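Local coordinates for kinesin-like protein Nod (Drosophila melanogaster, PDB 3DC4) that hydrolyses ATP and tracks microtubule ends through its kinesin motor domain, the part described here, to segregate non-exchange chromosomes in meiosis, at residues D76-Y79 and Q80-L84. Sequence-based numbering, arbitrary orientation.
Sequences DEMY and QALIL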
ATOM      1  N   ASP A  76      11.996  -9.648  -4.535  1.00 18.15           N
ATOM      2  CA  ASP A  76      11.394 -10.969  -4.405  1.00 20.67           C
ATOM      3  C   ASP A  76      11.174 -11.348  -2.945  1.00 21.03           C
ATOM      4  O   ASP A  76      10.074 -11.753  -2.559  1.00 20.90           O
ATOM      5  CB  ASP A  76      12.268 -12.026  -5.091  1.00 24.49           C
ATOM      6  CG  ASP A  76      11.804 -13.443  -4.806  1.00 28.60           C
ATOM      7  OD1 ASP A  76      12.406 -14.111  -3.941  1.00 35.00           O
ATOM      8  OD2 ASP A  76      10.827 -13.888  -5.436  1.00 28.75           O
ATOM      9  N   GLU A  77      12.216 -11.215  -2.133  1.00 19.41           N
ATOM     10  CA  GLU A  77      12.102 -11.547  -0.719  1.00 21.41           C
ATOM     11  C   GLU A  77      11.071 -10.690  -0.011  1.00 19.55           C
ATOM     12  O   GLU A  77      10.230 -11.193   0.731  1.00 18.25           O
ATOM     13  CB  GLU A  77      13.450 -11.380  -0.014  1.00 25.15           C
ATOM     14  CG  GLU A  77      14.228 -12.670   0.135  1.00 34.79           C
ATOM     15  CD  GLU A  77      13.410 -13.758   0.813  1.00 38.39           C
ATOM     16  OE1 GLU A  77      12.968 -13.553   1.968  1.00 41.70           O
ATOM     17  OE2 GLU A  77      13.206 -14.820   0.185  1.00 42.31           O
ATOM     18  N   MET A  78      11.148  -9.384  -0.229  1.00 19.65           N
ATOM     19  CA  MET A  78      10.220  -8.460   0.396  1.00 20.96           C
ATOM     20  C   MET A  78       8.779  -8.801   0.028  1.00 18.86           C
ATOM     21  O   MET A  78       7.901  -8.831   0.890  1.00 18.35           O
ATOM     22  CB  MET A  78      10.563  -7.027  -0.017  1.00 24.60           C
ATOM     23  CG  MET A  78       9.683  -5.962   0.620  1.00 31.90           C
ATOM     24  SD  MET A  78       8.264  -5.511  -0.411  1.00 35.22           S
ATOM     25  CE  MET A  78       6.909  -6.299   0.427  1.00 39.76           C
ATOM     26  N   TYR A  79       8.544  -9.074  -1.251  1.00 17.60           N
ATOM     27  CA  TYR A  79       7.205  -9.420  -1.726  1.00 17.47           C
ATOM     28  C   TYR A  79       6.741 -10.747  -1.117  1.00 18.01           C
ATOM     29  O   TYR A  79       5.629 -10.858  -0.614  1.00 17.67           O
ATOM     30  CB  TYR A  79       7.196  -9.521  -3.261  1.00 18.39           C
ATOM     31  CG  TYR A  79       5.952 -10.187  -3.809  1.00 19.90           C
ATOM     32  CD1 TYR A  79       4.730  -9.514  -3.839  1.00 18.57           C
ATOM     33  CD2 TYR A  79       5.977 -11.520  -4.217  1.00 20.27           C
ATOM     34  CE1 TYR A  79       3.565 -10.154  -4.251  1.00 19.15           C
ATOM     35  CE2 TYR A  79       4.811 -12.170  -4.631  1.00 21.66           C
ATOM     36  CZ  TYR A  79       3.611 -11.479  -4.639  1.00 21.17           C
ATOM     37  OH  TYR A  79       2.452 -12.120  -4.996  1.00 20.18           O
ATOM     38  N   GLN A  80       7.607 -11.754  -1.164  1.00 17.59           N
ATOM     39  CA  GLN A  80       7.262 -13.057  -0.621  1.00 17.95           C
ATOM     40  C   GLN A  80       6.920 -12.993   0.866  1.00 17.53           C
ATOM     41  O   GLN A  80       5.975 -13.623   1.310  1.00 18.73           O
ATOM     42  CB  GLN A  80       8.411 -14.043  -0.853  1.00 18.77           C
ATOM     43  CG  GLN A  80       8.694 -14.294  -2.322  1.00 27.13           C
ATOM     44  CD  GLN A  80       7.701 -15.231  -2.969  1.00 30.62           C
ATOM     45  OE1 GLN A  80       7.333 -15.058  -4.132  1.00 35.11           O
ATOM     46  NE2 GLN A  80       7.286 -16.253  -2.229  1.00 33.55           N
ATOM     47  N   ALA A  81       7.680 -12.221   1.634  1.00 16.99           N
ATOM     48  CA  ALA A  81       7.437 -12.120   3.066  1.00 18.59           C
ATOM     49  C   ALA A  81       6.258 -11.249   3.446  1.00 19.46           C
ATOM     50  O   ALA A  81       5.493 -11.585   4.345  1.00 18.94           O
ATOM     51  CB  ALA A  81       8.685 -11.597   3.775  1.00 19.34           C
ATOM     52  N   LEU A  82       6.101 -10.135   2.747  1.00 18.64           N
ATOM     53  CA  LEU A  82       5.067  -9.185   3.095  1.00 18.86           C
ATOM     54  C   LEU A  82       3.758  -9.196   2.333  1.00 20.07           C
ATOM     55  O   LEU A  82       2.696  -8.965   2.920  1.00 20.44           O
ATOM     56  CB  LEU A  82       5.665  -7.783   3.018  1.00 20.62           C
ATOM     57  CG  LEU A  82       4.816  -6.650   3.579  1.00 22.99           C
ATOM     58  CD1 LEU A  82       4.715  -6.810   5.096  1.00 23.95           C
ATOM     59  CD2 LEU A  82       5.454  -5.323   3.215  1.00 23.60           C
ATOM     60  N   ILE A  83       3.810  -9.475   1.039  1.00 19.18           N
ATOM     61  CA  ILE A  83       2.599  -9.417   0.239  1.00 18.47           C
ATOM     62  C   ILE A  83       2.006 -10.742  -0.212  1.00 19.02           C
ATOM     63  O   ILE A  83       0.791 -10.909  -0.189  1.00 19.67           O
ATOM     64  CB  ILE A  83       2.846  -8.514  -0.987  1.00 16.78           C
ATOM     65  CG1 ILE A  83       3.391  -7.161  -0.518  1.00 15.49           C
ATOM     66  CG2 ILE A  83       1.561  -8.319  -1.777  1.00 17.45           C
ATOM     67  CD1 ILE A  83       2.387  -6.299   0.265  1.00 16.60           C
ATOM     68  N   LEU A  84       2.853 -11.682  -0.609  1.00 20.49           N
ATOM     69  CA  LEU A  84       2.367 -12.977  -1.069  1.00 22.13           C
ATOM     70  C   LEU A  84       1.270 -13.556  -0.170  1.00 23.07           C
ATOM     71  O   LEU A  84       0.245 -14.032  -0.666  1.00 22.55           O
ATOM     72  CB  LEU A  84       3.528 -13.974  -1.190  1.00 24.29           C
ATOM     73  CG  LEU A  84       3.111 -15.362  -1.684  1.00 29.15           C
ATOM     74  CD1 LEU A  84       2.516 -15.259  -3.084  1.00 30.03           C
ATOM     75  CD2 LEU A  84       4.316 -16.291  -1.679  1.00 30.46           C
TER
HETATM   76  O   HOH W   1       8.638 -12.919  -5.937  1.00 40.83           O
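Tyr79 O accepts two backbone hydrogen bonds, from Ile83 N at 2.8 Å and, more nearly straight, from Leu84 N at 2.9 Å. The two donors come from opposite faces of the carbonyl plane, and the second bond spans five residues instead of the helical four, so the turn widens between helix 75-82 and helix 84-92. The Tyr79 side chain covers this junction. A chi1 of 166° sets CG opposite the backbone N and carries the ring forward along the chain: CD1 lies 3.6 Å from Ile83 CB, whose beta-branch offers a broad apolar surface, Leu84 N sits over one face near the rim, and OH is hydrogen-bonded to Asp134. Replacing the ring by an alanine is likely to strip Ile83 and Leu84 of their aromatic cover and leave Asp134 without its hydroxyl partner. Tight packing also marks Met78, where a flexible thioether suits a confined space: bends at chi2 and chi3 bring CE to 3.2 Å from Leu82 CB, closer than usual for carbons. The outer side, with Asp76, exposed Glu77 and Gln80, is looser and suits polar side chains that can meet water; a water bridge between Asp76 OD2 and Gln80 OE1 is doubtful, being too short at the carboxylate. Met78 and Ile83 touch Ile127 of helix 127-141, and Met78 and Leu82 meet Phe69 and His67, so this segment packs between that helix and strand 67-69 of the central sheet.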